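Local atomic coordinates of lectin (Lotus tetragonolobus, PDB entry 2EIG), a protein that binds carbohydrate, probably L-fucosyl sugars, as a tetrameric legume seed lectin whose subunits carry one manganese and one calcium ion. Residues D80-F85 against F204-W209; A116-S121 against S133-I138. All coordinates share one frame; numbering follows the deposited sequence.

How the contacts relate
Contacts 1 and 2 are neighbouring strand pairs of one seven-stranded antiparallel sheet, their centres about 9 Å apart. Segments 80-85 and 116-121 lie side by side between the other two, so the order across the sheet is 204-209, 80-85, 116-121, 133-138. Probable hydrogen bonds stitch the inner pair, F84 O to V117 N at 2.7 Å and V82 O to F119 N at 2.8 Å. Contact 2 holds three of the four manganese ligands and a shared calcium ligand, D120; contact 1 reaches the same site through D80, whose side chain lies about 4 Å from the calcium ion. The N-acetylglucosamine beside N4, T6 and S222 lies elsewhere, probably as a glycan on the N4 sequon.

Contact 1 (D80-F85 against F204-W209); sequences DGVVFF and FSATTW
F84 presents its ring edge to the face of F204 in a T-shaped pair, centroids 5.9 Å apart and planes 72° to each other. With CG anti to the backbone N (chi1 175°), F84 swings its CD1 over the F204 ring, while F66 and W221 also meet F204 edge to face. Large aromatic rings suit this place because they fill the interior between two sheets. V82 CA and A206 CA, a non-hydrogen-bonded pair on that face, lie 4.1 Å apart, which the small alanine probably permits. The reverse face carries V83 and S205, joined in both directions by backbone hydrogen bonds, the shorter from V83 N to S205 O at 2.7 Å. Beside them F85 CE2 comes within 3.5 Å of S205 CB. S205 and T207 turn their hydroxyls outside the pair, to the carbonyls of L102 and G99, which satisfies buried polar groups.

Towards D80 the ladder becomes irregular. T207 faces both D80 and G81 in a classic beta bulge: D80 N gives a bond of 2.8 Å to T207 O, whereas T207 N reaches G81 O only at 3.3 Å. Glycine suits the bulge position G81, where phi is 155° and a side chain would press on the carbonyl oxygen of D80. D80 CB still rests 3.3 Å from T207 OG1 and D80 OD2 3.4 Å from W209 CB, but the contact slackens at W209, whose partly exposed indole leads away to a cation-pi contact with R38. A cis peptide bond precedes D80, whose OD1 nears a calcium-bound water; in other legume lectins such an aspartate, held beside calcium, binds sugar, as D80 probably does. This antiparallel pair belongs to the metal-bearing sheet of the legume lectin sandwich, its aromatic face against the other sheet.

Contact 2 (A116-S121 against S133-I138); sequences AVEFDS and SSHIGI. With MN (manganese (II) ion), chain F; CA (calcium ion), chain G.
E118 pairs with G137, and D120 with H135, as antiparallel hydrogen-bonded pairs of strands running 164° apart; the straightest bond is D120 N to H135 O, 2.9 Å. The face bearing E118, D120 and H135 is built for metal. Manganese is held by E118 OE2, D120 OD1 and H135 NE2, each 2.2 Å away, with two waters and D127 completing its shell. H135 lays its ring beside the D120 chain: D120 CB sits over one ring face, 3.6 Å from the centroid, toward the rim. The histidine CG lies between backbone N and carbonyl carbon (chi1 51°), which leans the ring over the neighbouring strand, toward E118 and D120. Its ND1-H donates to S133 O at 2.8 Å, in the ring plane, locking the ring's rotation and leaving NE2 to face the ion. Glycine suits position 137, since a side-chain carbon there would crowd the E118 carboxylate.

The other face is apolar. F119 CD2 meets I136 CG1 at 3.6 Å, and V117 packs against I136 and I138, with strands 171-178 and 183-189 covering them.

D120 spans both ions, OD1 bridging manganese and calcium while OD2 binds calcium at 2.5 Å. D120 and D127 contribute to both sites and so couple them; manganese probably helps to order the calcium site, completed by H122 and N124, as in legume lectins whose sugar binding needs both metals.

Contact 1 (D80-F85 against F204-W209)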
loop_
_atom_site.group_PDB
_atom_site.type_symbol
_atom_site.label_atom_id
_atom_site.label_comp_id
_atom_site.label_asym_id
_atom_site.label_seq_id
_atom_site.Cartn_x
_atom_site.Cartn_y
_atom_site.Cartn_z
ATOM N N ASP A 80 -26.973 -13.511 -5.611
ATOM C CA ASP A 80 -25.976 -12.671 -6.280
ATOM C C ASP A 80 -24.722 -12.519 -5.460
ATOM O O ASP A 80 -23.665 -12.275 -5.972
ATOM C CB ASP A 80 -26.581 -11.294 -6.564
ATOM C CG ASP A 80 -27.165 -11.197 -7.960
ATOM O OD1 ASP A 80 -26.353 -10.932 -8.861
ATOM O OD2 ASP A 80 -28.407 -11.394 -8.123
ATOM N N GLY A 81 -24.855 -12.576 -4.155
ATOM C CA GLY A 81 -23.679 -12.589 -3.327
ATOM C C GLY A 81 -24.055 -12.058 -1.990
ATOM O O GLY A 81 -25.197 -11.680 -1.794
ATOM N N VAL A 82 -23.084 -12.068 -1.092
ATOM C CA VAL A 82 -23.217 -11.457 0.214
ATOM C C VAL A 82 -21.945 -10.608 0.411
ATOM O O VAL A 82 -20.847 -10.981 -0.018
ATOM C CB VAL A 82 -23.424 -12.528 1.364
ATOM C CG1 VAL A 82 -22.327 -13.623 1.345
ATOM C CG2 VAL A 82 -23.489 -11.850 2.786
ATOM N N VAL A 83 -22.118 -9.444 1.018
ATOM C CA VAL A 83 -20.990 -8.587 1.334
ATOM C C VAL A 83 -20.904 -8.253 2.796
ATOM O O VAL A 83 -21.920 -8.160 3.437
ATOM C CB VAL A 83 -21.008 -7.304 0.462
ATOM C CG1 VAL A 83 -21.428 -7.699 -0.981
ATOM C CG2 VAL A 83 -21.916 -6.204 1.061
ATOM N N PHE A 84 -19.681 -8.105 3.298
ATOM C CA PHE A 84 -19.417 -7.329 4.467
ATOM C C PHE A 84 -19.164 -5.864 4.042
ATOM O O PHE A 84 -18.382 -5.596 3.126
ATOM C CB PHE A 84 -18.192 -7.837 5.256
ATOM C CG PHE A 84 -17.849 -6.941 6.428
ATOM C CD1 PHE A 84 -18.576 -7.032 7.629
ATOM C CD2 PHE A 84 -16.888 -5.950 6.305
ATOM C CE1 PHE A 84 -18.297 -6.189 8.684
ATOM C CE2 PHE A 84 -16.590 -5.106 7.345
ATOM C CZ PHE A 84 -17.280 -5.226 8.558
ATOM N N PHE A 85 -19.831 -4.940 4.698
ATOM C CA PHE A 85 -19.769 -3.542 4.329
ATOM C C PHE A 85 -19.866 -2.540 5.497
ATOM O O PHE A 85 -20.481 -2.808 6.552
ATOM C CB PHE A 85 -20.765 -3.171 3.190
ATOM C CG PHE A 85 -22.219 -2.930 3.623
ATOM C CD1 PHE A 85 -22.795 -1.697 3.435
ATOM C CD2 PHE A 85 -23.031 -3.973 4.100
ATOM C CE1 PHE A 85 -24.155 -1.445 3.746
ATOM C CE2 PHE A 85 -24.400 -3.730 4.453
ATOM C CZ PHE A 85 -24.963 -2.478 4.251
ATOM N N PHE A 204 -23.768 -6.743 6.935
ATOM C CA PHE A 204 -23.814 -7.548 5.731
ATOM C C PHE A 204 -24.977 -7.135 4.886
ATOM O O PHE A 204 -26.003 -6.707 5.397
ATOM C CB PHE A 204 -23.970 -9.033 6.080
ATOM C CG PHE A 204 -22.901 -9.548 6.976
ATOM C CD1 PHE A 204 -23.104 -9.584 8.368
ATOM C CD2 PHE A 204 -21.676 -10.010 6.444
ATOM C CE1 PHE A 204 -22.103 -10.069 9.203
ATOM C CE2 PHE A 204 -20.665 -10.501 7.302
ATOM C CZ PHE A 204 -20.902 -10.527 8.687
ATOM N N SER A 205 -24.790 -7.279 3.581
ATOM C CA SER A 205 -25.843 -7.124 2.641
ATOM C C SER A 205 -25.773 -8.296 1.688
ATOM O O SER A 205 -24.683 -8.739 1.304
ATOM C CB SER A 205 -25.666 -5.804 1.872
ATOM O OG SER A 205 -26.657 -5.712 0.902
ATOM N N ALA A 206 -26.937 -8.779 1.288
ATOM C CA ALA A 206 -27.015 -9.916 0.376
ATOM C C ALA A 206 -28.237 -9.804 -0.496
ATOM O O ALA A 206 -29.238 -9.278 -0.076
ATOM C CB ALA A 206 -27.041 -11.220 1.168
ATOM N N THR A 207 -28.154 -10.277 -1.739
ATOM C CA THR A 207 -29.272 -10.230 -2.640
ATOM C C THR A 207 -29.327 -11.541 -3.411
ATOM O O THR A 207 -28.350 -12.257 -3.527
ATOM C CB THR A 207 -29.141 -9.117 -3.737
ATOM O OG1 THR A 207 -27.841 -9.239 -4.338
ATOM C CG2 THR A 207 -29.346 -7.741 -3.150
ATOM N N THR A 208 -30.510 -11.819 -3.929
ATOM C CA THR A 208 -30.744 -12.945 -4.820
ATOM C C THR A 208 -31.664 -12.345 -5.887
ATOM O O THR A 208 -32.203 -11.257 -5.743
ATOM C CB THR A 208 -31.442 -14.109 -4.112
ATOM O OG1 THR A 208 -32.678 -13.640 -3.570
ATOM C CG2 THR A 208 -30.558 -14.705 -2.969
ATOM N N TRP A 209 -31.816 -13.072 -6.963
ATOM C CA TRP A 209 -32.475 -12.532 -8.121
ATOM C C TRP A 209 -33.650 -13.485 -8.457
ATOM O O TRP A 209 -34.255 -14.096 -7.559
ATOM C CB TRP A 209 -31.446 -12.374 -9.257
ATOM C CG TRP A 209 -31.907 -11.592 -10.417
ATOM C CD1 TRP A 209 -31.974 -12.018 -11.714
ATOM C CD2 TRP A 209 -32.397 -10.248 -10.409
ATOM N NE1 TRP A 209 -32.486 -11.036 -12.504
ATOM C CE2 TRP A 209 -32.751 -9.930 -11.736
ATOM C CE3 TRP A 209 -32.551 -9.271 -9.409
ATOM C CZ2 TRP A 209 -33.229 -8.654 -12.112
ATOM C CZ3 TRP A 209 -33.090 -8.022 -9.765
ATOM C CH2 TRP A 209 -33.405 -7.723 -11.111
#

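Contact 2 (A116-S121 against S133-I138)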
loop_
_atom_site.group_PDB
_atom_site.type_symbol
_atom_site.label_atom_id
_atom_site.label_comp_id
_atom_site.label_asym_id
_atom_site.label_seq_id
_atom_site.Cartn_x
_atom_site.Cartn_y
_atom_site.Cartn_z
ATOM N N ALA A 116 -16.962 -2.183 0.897
ATOM C CA ALA A 116 -17.482 -3.519 0.999
ATOM C C ALA A 116 -16.443 -4.570 0.572
ATOM O O ALA A 116 -15.573 -4.294 -0.251
ATOM C CB ALA A 116 -18.756 -3.641 0.140
ATOM N N VAL A 117 -16.509 -5.730 1.221
ATOM C CA VAL A 117 -15.897 -6.948 0.778
ATOM C C VAL A 117 -17.045 -7.881 0.322
ATOM O O VAL A 117 -17.878 -8.343 1.121
ATOM C CB VAL A 117 -15.040 -7.611 1.890
ATOM C CG1 VAL A 117 -14.402 -8.939 1.369
ATOM C CG2 VAL A 117 -13.940 -6.603 2.444
ATOM N N GLU A 118 -17.071 -8.143 -0.974
ATOM C CA GLU A 118 -18.157 -8.874 -1.588
ATOM C C GLU A 118 -17.723 -10.279 -1.901
ATOM O O GLU A 118 -16.578 -10.561 -2.236
ATOM C CB GLU A 118 -18.680 -8.196 -2.879
ATOM C CG GLU A 118 -17.608 -8.187 -3.969
ATOM C CD GLU A 118 -18.125 -7.750 -5.323
ATOM O OE1 GLU A 118 -18.822 -6.740 -5.440
ATOM O OE2 GLU A 118 -17.784 -8.437 -6.277
ATOM N N PHE A 119 -18.689 -11.162 -1.831
ATOM C CA PHE A 119 -18.487 -12.551 -2.138
ATOM C C PHE A 119 -19.575 -12.655 -3.189
ATOM O O PHE A 119 -20.751 -12.785 -2.900
ATOM C CB PHE A 119 -18.759 -13.425 -0.909
ATOM C CG PHE A 119 -17.756 -13.248 0.203
ATOM C CD1 PHE A 119 -17.966 -12.310 1.211
ATOM C CD2 PHE A 119 -16.571 -14.003 0.220
ATOM C CE1 PHE A 119 -17.046 -12.136 2.246
ATOM C CE2 PHE A 119 -15.652 -13.843 1.252
ATOM C CZ PHE A 119 -15.879 -12.907 2.273
ATOM N N ASP A 120 -19.163 -12.576 -4.429
ATOM C CA ASP A 120 -20.054 -12.360 -5.521
ATOM C C ASP A 120 -20.104 -13.684 -6.286
ATOM O O ASP A 120 -19.083 -14.174 -6.757
ATOM C CB ASP A 120 -19.469 -11.225 -6.388
ATOM C CG ASP A 120 -20.365 -10.807 -7.527
ATOM O OD1 ASP A 120 -20.214 -9.680 -8.028
ATOM O OD2 ASP A 120 -21.219 -11.580 -7.984
ATOM N N SER A 121 -21.305 -14.247 -6.400
ATOM C CA SER A 121 -21.486 -15.599 -6.950
ATOM C C SER A 121 -21.899 -15.561 -8.420
ATOM O O SER A 121 -22.199 -16.573 -8.990
ATOM C CB SER A 121 -22.575 -16.304 -6.152
ATOM O OG SER A 121 -23.755 -15.522 -6.098
ATOM N N SER A 133 -15.786 -16.343 -12.605
ATOM C CA SER A 133 -17.177 -16.476 -12.310
ATOM C C SER A 133 -17.342 -15.826 -10.896
ATOM O O SER A 133 -17.316 -14.582 -10.753
ATOM C CB SER A 133 -17.525 -17.970 -12.348
ATOM O OG SER A 133 -18.881 -18.193 -12.040
ATOM N N SER A 134 -17.441 -16.660 -9.864
ATOM C CA SER A 134 -17.476 -16.156 -8.487
ATOM C C SER A 134 -16.144 -15.528 -8.137
ATOM O O SER A 134 -15.087 -15.974 -8.578
ATOM C CB SER A 134 -17.818 -17.271 -7.484
ATOM O OG SER A 134 -19.091 -17.775 -7.765
ATOM N N HIS A 135 -16.210 -14.463 -7.367
ATOM C CA HIS A 135 -15.034 -13.746 -7.018
ATOM C C HIS A 135 -15.223 -13.065 -5.661
ATOM O O HIS A 135 -16.351 -12.819 -5.203
ATOM C CB HIS A 135 -14.715 -12.728 -8.105
ATOM C CG HIS A 135 -15.865 -11.851 -8.465
ATOM N ND1 HIS A 135 -16.896 -12.252 -9.286
ATOM C CD2 HIS A 135 -16.133 -10.580 -8.119
ATOM C CE1 HIS A 135 -17.753 -11.256 -9.433
ATOM N NE2 HIS A 135 -17.301 -10.221 -8.738
ATOM N N ILE A 136 -14.108 -12.807 -5.008
ATOM C CA ILE A 136 -14.122 -12.073 -3.769
ATOM C C ILE A 136 -13.578 -10.704 -4.190
ATOM O O ILE A 136 -12.509 -10.647 -4.807
ATOM C CB ILE A 136 -13.263 -12.774 -2.673
ATOM C CG1 ILE A 136 -13.900 -14.103 -2.240
ATOM C CG2 ILE A 136 -13.112 -11.860 -1.408
ATOM C CD1 ILE A 136 -12.822 -15.276 -2.012
ATOM N N GLY A 137 -14.316 -9.637 -3.908
ATOM C CA GLY A 137 -13.865 -8.305 -4.285
ATOM C C GLY A 137 -13.843 -7.289 -3.167
ATOM O O GLY A 137 -14.606 -7.404 -2.214
ATOM N N ILE A 138 -12.953 -6.289 -3.296
ATOM C CA ILE A 138 -13.033 -5.070 -2.467
ATOM C C ILE A 138 -13.615 -3.906 -3.240
ATOM O O ILE A 138 -13.098 -3.533 -4.301
ATOM C CB ILE A 138 -11.715 -4.730 -1.816
ATOM C CG1 ILE A 138 -11.370 -5.885 -0.845
ATOM C CG2 ILE A 138 -11.855 -3.399 -1.068
ATOM C CD1 ILE A 138 -9.950 -5.893 -0.370
HETATM MN MN MN F . -18.448 -8.383 -8.361
HETATM CA CA CA G . -22.101 -9.911 -9.576
HETATM O O HOH W 1 -19.623 -6.606 -7.918
HETATM O O HOH W 2 -21.546 -18.675 -10.217
HETATM O O HOH W 3 -16.606 -7.185 -8.756
HETATM O O HOH W 4 -22.272 -7.772 -8.780
HETATM O O HOH W 5 -23.993 -10.534 -8.339
#